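Local structure of DNA mismatch repair protein MutL (Aquifex aeolicus, 6LZI) at residues 170-175 against 232-237; 198-203 against 260-265; 210-213 against 218-221. The protein binds adenine nucleotide in a Bergerat-fold ATPase domain, probably hydrolyses ATP, and acts as an endonuclease in DNA mismatch repair. All blocks are in the same frame, centred on the assembly; numbering follows the deposited sequence.

Contacts 1, 2 and 3 all reach the five-stranded sheet of the S5-like domain, with different chemistry. In contact 1 the sheet meets helix 156-173, and in contact 2 it meets helix 196-204. Both are apolar helix-on-sheet packing without a direct hydrogen bond between their segments, on the neighbouring parallel strands 232-237 and 260-266. Contact 2 is buried, contact 1 partly so; they are coupled by a hydrogen bond from Tyr264 OH to Leu172 O. Contact 3, in the hairpin at the sheet's edge, is nearer the surface, with Tyr212 exposed but Ala213 and Leu220 on its buried face. Backbone hydrogen bonds and a salt bridge join it, and Arg221 O pairs with Tyr264 N.

Contact 1 (170-175 against 232-237); sequences YALTNP and KYYVFI
Leu172 and Thr173 of helix 156-173 pack in a small apolar patch against Phe236 and Tyr234 of strand 232-237, where the ATPase part of the chain meets the sheet of the next domain. Phe236 makes most of the contact on the strand side. Thr173 sets its methyl over one face of that ring, CG2 lying 3.9 Å from the ring centroid, a CH-pi contact; the closest approach is 3.4 Å, from Thr173 CG2 to Phe236 CD1. With chi1 at 50°, CG2 stands anti to the carbonyl carbon, and this turns the methyl to the ring. The side chains of Leu172 and Phe236 cross at about a right angle, Leu172 CB 3.7 Å from Phe236 CZ, while Leu172 CD1 reaches on loosely to Tyr234 CD2 at 4.4 Å. In this S5-like sheet Tyr234 and Phe236 project from one face of the strand, and Tyr233 and Val235 from the other, toward helix 245-254. Tyr234 OH is tied back to helix 156-173 through Glu165, and Leu172 also touches Val200 and Phe204 of helix 196-204. Within 170-175, Asn174 ND2 donates to Tyr170 O (3.0 Å, 159°), in the carbonyl plane on a lone pair, and the same oxygen accepts Thr173 N.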
loop_
_atom_site.group_PDB
_atom_site.type_symbol
_atom_site.label_atom_id
_atom_site.label_comp_id
_atom_site.label_asym_id
_atom_site.label_seq_id
_atom_site.Cartn_x
_atom_site.Cartn_y
_atom_site.Cartn_z
ATOM N N TYR A 170 -2.776 -1.920 2.641
ATOM C CA TYR A 170 -2.876 -0.496 2.965
ATOM C C TYR A 170 -4.340 -0.025 3.016
ATOM O O TYR A 170 -4.725 0.833 3.833
ATOM C CB TYR A 170 -2.171 0.310 1.876
ATOM C CG TYR A 170 -0.688 0.362 2.008
ATOM C CD1 TYR A 170 -0.126 1.027 3.024
ATOM C CD2 TYR A 170 0.147 -0.195 1.037
ATOM C CE1 TYR A 170 1.219 1.134 3.147
ATOM C CE2 TYR A 170 1.541 -0.093 1.144
ATOM C CZ TYR A 170 2.047 0.569 2.232
ATOM O OH TYR A 170 3.405 0.771 2.398
ATOM N N ALA A 171 -5.169 -0.538 2.127
ATOM C CA ALA A 171 -6.543 -0.079 2.231
ATOM C C ALA A 171 -7.208 -0.553 3.523
ATOM O O ALA A 171 -8.086 0.153 4.065
ATOM C CB ALA A 171 -7.435 -0.573 1.098
ATOM N N LEU A 172 -6.815 -1.724 4.007
ATOM C CA LEU A 172 -7.439 -2.198 5.238
ATOM C C LEU A 172 -7.080 -1.385 6.480
ATOM O O LEU A 172 -7.842 -1.456 7.464
ATOM C CB LEU A 172 -7.100 -3.668 5.448
ATOM C CG LEU A 172 -7.887 -4.629 4.500
ATOM C CD1 LEU A 172 -7.234 -6.051 4.407
ATOM C CD2 LEU A 172 -9.373 -4.775 4.807
ATOM N N THR A 173 -5.970 -0.638 6.495
ATOM C CA THR A 173 -5.642 0.187 7.650
ATOM C C THR A 173 -5.823 1.662 7.387
ATOM O O THR A 173 -5.457 2.473 8.226
ATOM C CB THR A 173 -4.204 -0.052 8.088
ATOM O OG1 THR A 173 -3.315 0.042 6.965
ATOM C CG2 THR A 173 -4.154 -1.459 8.637
ATOM N N ASN A 174 -6.330 2.015 6.222
ATOM C CA ASN A 174 -6.508 3.406 5.870
ATOM C C ASN A 174 -7.877 3.616 5.281
ATOM O O ASN A 174 -8.000 3.908 4.089
ATOM C CB ASN A 174 -5.417 3.814 4.883
ATOM C CG ASN A 174 -4.067 3.913 5.546
ATOM O OD1 ASN A 174 -3.777 4.915 6.208
ATOM N ND2 ASN A 174 -3.232 2.847 5.401
ATOM N N PRO A 175 -8.932 3.410 6.067
ATOM C CA PRO A 175 -10.260 3.441 5.471
ATOM C C PRO A 175 -10.662 4.839 5.079
ATOM O O PRO A 175 -11.566 4.956 4.283
ATOM C CB PRO A 175 -11.170 2.844 6.572
ATOM C CG PRO A 175 -10.493 3.170 7.769
ATOM C CD PRO A 175 -9.016 2.975 7.482
ATOM N N LYS A 232 -8.974 -17.069 5.122
ATOM C CA LYS A 232 -7.989 -15.994 5.049
ATOM C C LYS A 232 -7.895 -15.305 6.407
ATOM O O LYS A 232 -8.942 -14.973 6.993
ATOM C CB LYS A 232 -8.384 -14.957 3.978
ATOM C CG LYS A 232 -8.357 -15.456 2.518
ATOM C CD LYS A 232 -6.935 -15.756 2.045
ATOM C CE LYS A 232 -6.898 -16.349 0.616
ATOM N NZ LYS A 232 -7.130 -15.299 -0.441
ATOM N N TYR A 233 -6.660 -15.051 6.877
ATOM C CA TYR A 233 -6.426 -14.627 8.266
ATOM C C TYR A 233 -5.424 -13.484 8.292
ATOM O O TYR A 233 -4.205 -13.716 8.272
ATOM C CB TYR A 233 -5.945 -15.799 9.113
ATOM C CG TYR A 233 -6.778 -17.003 8.852
ATOM C CD1 TYR A 233 -6.461 -17.882 7.818
ATOM C CD2 TYR A 233 -7.911 -17.244 9.599
ATOM C CE1 TYR A 233 -7.257 -18.979 7.558
ATOM C CE2 TYR A 233 -8.714 -18.358 9.355
ATOM C CZ TYR A 233 -8.380 -19.221 8.340
ATOM O OH TYR A 233 -9.177 -20.323 8.085
ATOM N N TYR A 234 -5.957 -12.254 8.343
ATOM C CA TYR A 234 -5.194 -11.020 8.353
ATOM C C TYR A 234 -5.064 -10.491 9.772
ATOM O O TYR A 234 -6.005 -10.562 10.573
ATOM C CB TYR A 234 -5.869 -9.968 7.469
ATOM C CG TYR A 234 -5.891 -10.335 6.010
ATOM C CD1 TYR A 234 -6.796 -11.249 5.523
ATOM C CD2 TYR A 234 -4.965 -9.781 5.121
ATOM C CE1 TYR A 234 -6.786 -11.604 4.184
ATOM C CE2 TYR A 234 -4.971 -10.110 3.778
ATOM C CZ TYR A 234 -5.875 -11.042 3.328
ATOM O OH TYR A 234 -5.877 -11.367 2.005
ATOM N N VAL A 235 -3.889 -9.974 10.085
ATOM C CA VAL A 235 -3.581 -9.497 11.423
ATOM C C VAL A 235 -2.851 -8.169 11.316
ATOM O O VAL A 235 -1.800 -8.074 10.669
ATOM C CB VAL A 235 -2.707 -10.480 12.212
ATOM C CG1 VAL A 235 -2.453 -9.896 13.580
ATOM C CG2 VAL A 235 -3.364 -11.849 12.293
ATOM N N PHE A 236 -3.366 -7.168 12.006
ATOM C CA PHE A 236 -2.739 -5.856 12.051
ATOM C C PHE A 236 -2.505 -5.566 13.516
ATOM O O PHE A 236 -3.465 -5.529 14.290
ATOM C CB PHE A 236 -3.627 -4.777 11.409
ATOM C CG PHE A 236 -3.953 -5.056 9.969
ATOM C CD1 PHE A 236 -3.069 -4.686 8.958
ATOM C CD2 PHE A 236 -5.115 -5.719 9.631
ATOM C CE1 PHE A 236 -3.324 -4.971 7.627
ATOM C CE2 PHE A 236 -5.403 -6.014 8.253
ATOM C CZ PHE A 236 -4.518 -5.613 7.272
ATOM N N ILE A 237 -1.237 -5.424 13.906
ATOM C CA ILE A 237 -0.897 -5.066 15.278
ATOM C C ILE A 237 -0.432 -3.616 15.275
ATOM O O ILE A 237 0.579 -3.277 14.647
ATOM C CB ILE A 237 0.137 -6.020 15.883
ATOM C CG1 ILE A 237 -0.432 -7.453 15.862
ATOM C CG2 ILE A 237 0.406 -5.625 17.312
ATOM C CD1 ILE A 237 0.188 -8.427 16.855
#

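Contact 2 (198-203 against 260-265); sequences ERVEEV and LVVLYA
Val200 of helix 196-204 pushes one methyl at Val262 and the other at the hydroxyl end of Tyr264, both on strand 260-266. The two valines reach toward each other tip to tip, Val200 CG1 resting 4.0 Å from Val262 CG2. The second branch comes in at the edge of the tyrosine ring, near its plane: Val200 CG2 is 3.7 Å from Tyr264 OH and 4.4 Å from Tyr264 CE1, and the two side chains run past each other in opposite directions. With CG1 of Val200 anti to the nitrogen (chi1 176°) and CG2 beside it, CG1 points to Val262 and CG2 to Tyr264. Helix 196-204 packs here on the sheet of an S5-like domain, meeting strand 260-266 through Val200, with the backbones 7.9 Å apart between Val200 CA and Val262 CA. Phe204, farther along the helix, extends the apolar layer over Leu260 and Val262. Tyr264 satisfies its hydroxyl by a hydrogen bond to Leu172 O, and its ring meets that of Phe236, the planes about 20° apart. Arg199, its end leading away from strand 260-266, ties the helix to the ATPase part: NH1 bonds to Ala171 O, and NH2 to Val177 O and Lys192 O.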
loop_
_atom_site.group_PDB
_atom_site.type_symbol
_atom_site.label_atom_id
_atom_site.label_comp_id
_atom_site.label_asym_id
_atom_site.label_seq_id
_atom_site.Cartn_x
_atom_site.Cartn_y
_atom_site.Cartn_z
ATOM N N GLU A 198 -17.116 -1.025 6.513
ATOM C CA GLU A 198 -17.427 -0.913 5.087
ATOM C C GLU A 198 -16.208 -1.218 4.230
ATOM O O GLU A 198 -16.330 -1.872 3.175
ATOM C CB GLU A 198 -17.950 0.475 4.737
ATOM C CG GLU A 198 -19.331 0.685 5.243
ATOM C CD GLU A 198 -19.634 2.142 5.547
ATOM O OE1 GLU A 198 -18.779 3.043 5.301
ATOM O OE2 GLU A 198 -20.757 2.385 6.044
ATOM N N ARG A 199 -15.018 -0.773 4.690
ATOM C CA ARG A 199 -13.791 -0.957 3.921
ATOM C C ARG A 199 -13.367 -2.430 3.917
ATOM O O ARG A 199 -13.000 -2.977 2.867
ATOM C CB ARG A 199 -12.700 -0.062 4.513
ATOM C CG ARG A 199 -11.264 -0.310 4.004
ATOM C CD ARG A 199 -11.189 -0.229 2.467
ATOM N NE ARG A 199 -11.527 1.114 2.004
ATOM C CZ ARG A 199 -10.693 2.137 1.920
ATOM N NH1 ARG A 199 -9.395 2.108 2.270
ATOM N NH2 ARG A 199 -11.165 3.254 1.388
ATOM N N VAL A 200 -13.484 -3.103 5.057
ATOM C CA VAL A 200 -13.242 -4.540 5.074
ATOM C C VAL A 200 -14.139 -5.253 4.089
ATOM O O VAL A 200 -13.699 -6.150 3.376
ATOM C CB VAL A 200 -13.429 -5.086 6.498
ATOM C CG1 VAL A 200 -13.284 -6.579 6.489
ATOM C CG2 VAL A 200 -12.281 -4.511 7.292
ATOM N N GLU A 201 -15.415 -4.898 4.095
ATOM C CA GLU A 201 -16.383 -5.643 3.319
ATOM C C GLU A 201 -16.182 -5.406 1.824
ATOM O O GLU A 201 -16.331 -6.341 1.023
ATOM C CB GLU A 201 -17.761 -5.293 3.828
ATOM C CG GLU A 201 -17.926 -5.901 5.202
ATOM C CD GLU A 201 -19.234 -5.620 5.864
ATOM O OE1 GLU A 201 -19.497 -6.274 6.874
ATOM O OE2 GLU A 201 -20.019 -4.789 5.359
ATOM N N GLU A 202 -15.849 -4.166 1.449
ATOM C CA GLU A 202 -15.537 -3.877 0.046
ATOM C C GLU A 202 -14.328 -4.687 -0.404
ATOM O O GLU A 202 -14.334 -5.262 -1.502
ATOM C CB GLU A 202 -15.295 -2.376 -0.158
ATOM C CG GLU A 202 -16.515 -1.494 0.034
ATOM C CD GLU A 202 -17.689 -1.871 -0.872
ATOM O OE1 GLU A 202 -17.511 -2.091 -2.101
ATOM O OE2 GLU A 202 -18.789 -1.978 -0.323
ATOM N N VAL A 203 -13.278 -4.742 0.444
ATOM C CA VAL A 203 -12.026 -5.433 0.087
ATOM C C VAL A 203 -12.278 -6.916 -0.127
ATOM O O VAL A 203 -11.806 -7.508 -1.102
ATOM C CB VAL A 203 -10.950 -5.217 1.168
ATOM C CG1 VAL A 203 -9.703 -6.284 1.020
ATOM C CG2 VAL A 203 -10.408 -3.796 1.137
ATOM N N LEU A 260 -13.126 -16.053 6.855
ATOM C CA LEU A 260 -12.343 -14.829 6.735
ATOM C C LEU A 260 -12.235 -14.171 8.109
ATOM O O LEU A 260 -13.256 -13.975 8.782
ATOM C CB LEU A 260 -12.998 -13.846 5.755
ATOM C CG LEU A 260 -12.379 -12.459 5.899
ATOM C CD1 LEU A 260 -10.971 -12.408 5.270
ATOM C CD2 LEU A 260 -13.392 -11.489 5.304
ATOM N N VAL A 261 -11.012 -13.827 8.523
ATOM C CA VAL A 261 -10.787 -13.196 9.824
ATOM C C VAL A 261 -9.857 -12.019 9.619
ATOM O O VAL A 261 -8.725 -12.203 9.166
ATOM C CB VAL A 261 -10.177 -14.155 10.853
ATOM C CG1 VAL A 261 -9.961 -13.404 12.164
ATOM C CG2 VAL A 261 -11.062 -15.404 11.084
ATOM N N VAL A 262 -10.324 -10.800 9.933
ATOM C CA VAL A 262 -9.472 -9.633 9.859
ATOM C C VAL A 262 -9.365 -9.106 11.260
ATOM O O VAL A 262 -10.349 -8.619 11.820
ATOM C CB VAL A 262 -10.010 -8.545 8.919
ATOM C CG1 VAL A 262 -8.990 -7.408 8.839
ATOM C CG2 VAL A 262 -10.359 -9.141 7.551
ATOM N N LEU A 263 -8.173 -9.186 11.829
ATOM C CA LEU A 263 -7.958 -8.858 13.224
ATOM C C LEU A 263 -7.119 -7.596 13.343
ATOM O O LEU A 263 -5.982 -7.545 12.862
ATOM C CB LEU A 263 -7.274 -10.012 13.956
ATOM C CG LEU A 263 -6.817 -9.751 15.396
ATOM C CD1 LEU A 263 -8.005 -9.608 16.344
ATOM C CD2 LEU A 263 -5.901 -10.870 15.859
ATOM N N TYR A 264 -7.681 -6.594 14.003
ATOM C CA TYR A 264 -6.973 -5.365 14.357
ATOM C C TYR A 264 -6.645 -5.422 15.836
ATOM O O TYR A 264 -7.542 -5.344 16.679
ATOM C CB TYR A 264 -7.831 -4.138 14.050
ATOM C CG TYR A 264 -8.139 -4.021 12.577
ATOM C CD1 TYR A 264 -9.224 -4.722 12.001
ATOM C CD2 TYR A 264 -7.334 -3.238 11.778
ATOM C CE1 TYR A 264 -9.464 -4.578 10.613
ATOM C CE2 TYR A 264 -7.566 -3.122 10.389
ATOM C CZ TYR A 264 -8.664 -3.791 9.853
ATOM O OH TYR A 264 -8.910 -3.718 8.497
ATOM N N ALA A 265 -5.364 -5.578 16.146
ATOM C CA ALA A 265 -4.891 -5.634 17.517
ATOM C C ALA A 265 -4.172 -4.331 17.843
ATOM O O ALA A 265 -3.392 -3.822 17.031
ATOM C CB ALA A 265 -3.948 -6.821 17.720
#

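Contact 3 (210-213 against 218-221); sequences ELYA and ITLR
Ala213 and Leu220 make the tight part of this contact: Ala213 N donates to Leu220 O at 3.0 Å, and Leu220 N returns a bond to Ala213 O at 2.8 Å. Their side chains lie on the buried face, where both touch Leu294 of helix 292-298. Next along is the non-hydrogen-bonded pair Tyr212 and Arg221, where two CA-H...O contacts fill in: Arg221 CA to Leu211 O and Tyr212 CA to Leu220 O, each 3.3 Å. Together these pairs define an antiparallel hairpin of strands 209-213 and 219-225, whose first strand is an outermost strand of the five-stranded sheet. The face bearing Tyr212 and Arg221 is the looser, more exposed one. Tyr212 leans over its neighbour strand, with Tyr212 CE1 3.7 Å from Thr219 CG2, while its hydroxyl bonds to Glu214. Arg221 is extended along its whole chain and meets an equally extended Glu210. The carboxylate lies at the edge of the guanidinium, the planes 28° apart. Glu210 OE2 alone receives both Arg221 NH2 (2.7 Å) and Arg221 NE in a salt bridge, though the 2.4 Å from Glu210 OE2 to Arg221 NE is too short to trust in detail. NH2 comes in on the syn side of OE2 but tilted out of the carboxylate plane, in a bent bond. Arg221 NH1 is hydrogen-bonded to a diethylene glycol, probably from the crystallisation liquor.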
loop_
_atom_site.group_PDB
_atom_site.type_symbol
_atom_site.label_atom_id
_atom_site.label_comp_id
_atom_site.label_asym_id
_atom_site.label_seq_id
_atom_site.Cartn_x
_atom_site.Cartn_y
_atom_site.Cartn_z
ATOM N N GLU A 210 -18.676 -7.910 13.223
ATOM C CA GLU A 210 -17.633 -7.244 13.975
ATOM C C GLU A 210 -17.649 -7.761 15.410
ATOM O O GLU A 210 -18.684 -7.736 16.064
ATOM C CB GLU A 210 -17.884 -5.735 13.941
ATOM C CG GLU A 210 -16.940 -4.909 14.789
ATOM C CD GLU A 210 -17.110 -3.425 14.557
ATOM O OE1 GLU A 210 -18.046 -3.020 13.841
ATOM O OE2 GLU A 210 -16.279 -2.665 15.082
ATOM N N LEU A 211 -16.485 -8.179 15.885
ATOM C CA LEU A 211 -16.266 -8.700 17.227
ATOM C C LEU A 211 -15.261 -7.805 17.947
ATOM O O LEU A 211 -14.400 -7.197 17.322
ATOM C CB LEU A 211 -15.707 -10.085 17.159
ATOM C CG LEU A 211 -16.542 -11.118 16.388
ATOM C CD1 LEU A 211 -15.764 -12.463 16.271
ATOM C CD2 LEU A 211 -17.909 -11.295 17.014
ATOM N N TYR A 212 -15.359 -7.741 19.275
ATOM C CA TYR A 212 -14.521 -6.816 20.023
ATOM C C TYR A 212 -14.195 -7.425 21.386
ATOM O O TYR A 212 -15.040 -8.103 21.985
ATOM C CB TYR A 212 -15.249 -5.477 20.182
ATOM C CG TYR A 212 -14.554 -4.404 20.996
ATOM C CD1 TYR A 212 -13.655 -3.518 20.401
ATOM C CD2 TYR A 212 -14.839 -4.240 22.345
ATOM C CE1 TYR A 212 -13.038 -2.525 21.139
ATOM C CE2 TYR A 212 -14.228 -3.248 23.082
ATOM C CZ TYR A 212 -13.329 -2.398 22.470
ATOM O OH TYR A 212 -12.722 -1.417 23.221
ATOM N N ALA A 213 -12.975 -7.173 21.872
ATOM C CA ALA A 213 -12.589 -7.607 23.213
ATOM C C ALA A 213 -11.388 -6.798 23.677
ATOM O O ALA A 213 -10.456 -6.576 22.907
ATOM C CB ALA A 213 -12.257 -9.102 23.245
ATOM N N ILE A 218 -5.144 -3.861 26.311
ATOM C CA ILE A 218 -5.077 -4.702 25.121
ATOM C C ILE A 218 -6.429 -4.651 24.430
ATOM O O ILE A 218 -7.454 -4.926 25.062
ATOM C CB ILE A 218 -4.721 -6.151 25.498
ATOM C CG1 ILE A 218 -5.134 -7.109 24.381
ATOM C CG2 ILE A 218 -5.401 -6.532 26.826
ATOM C CD1 ILE A 218 -4.471 -6.863 23.054
ATOM N N THR A 219 -6.443 -4.316 23.135
ATOM C CA THR A 219 -7.711 -4.166 22.427
ATOM C C THR A 219 -7.708 -4.950 21.118
ATOM O O THR A 219 -6.746 -4.876 20.342
ATOM C CB THR A 219 -8.009 -2.682 22.190
ATOM O OG1 THR A 219 -7.973 -2.005 23.459
ATOM C CG2 THR A 219 -9.392 -2.501 21.590
ATOM N N LEU A 220 -8.792 -5.703 20.889
ATOM C CA LEU A 220 -8.990 -6.505 19.685
ATOM C C LEU A 220 -10.310 -6.118 19.033
ATOM O O LEU A 220 -11.324 -5.948 19.718
ATOM C CB LEU A 220 -9.010 -8.005 20.019
ATOM C CG LEU A 220 -7.816 -8.585 20.744
ATOM C CD1 LEU A 220 -8.161 -10.009 21.238
ATOM C CD2 LEU A 220 -6.566 -8.584 19.873
ATOM N N ARG A 221 -10.275 -5.948 17.723
ATOM C CA ARG A 221 -11.449 -5.738 16.897
ATOM C C ARG A 221 -11.261 -6.640 15.681
ATOM O O ARG A 221 -10.280 -6.476 14.932
ATOM C CB ARG A 221 -11.553 -4.260 16.490
ATOM C CG ARG A 221 -12.826 -3.830 15.774
ATOM C CD ARG A 221 -12.707 -2.375 15.327
ATOM N NE ARG A 221 -13.984 -1.885 14.857
ATOM C CZ ARG A 221 -14.198 -0.675 14.353
ATOM N NH1 ARG A 221 -13.202 0.211 14.238
ATOM N NH2 ARG A 221 -15.427 -0.371 13.957
#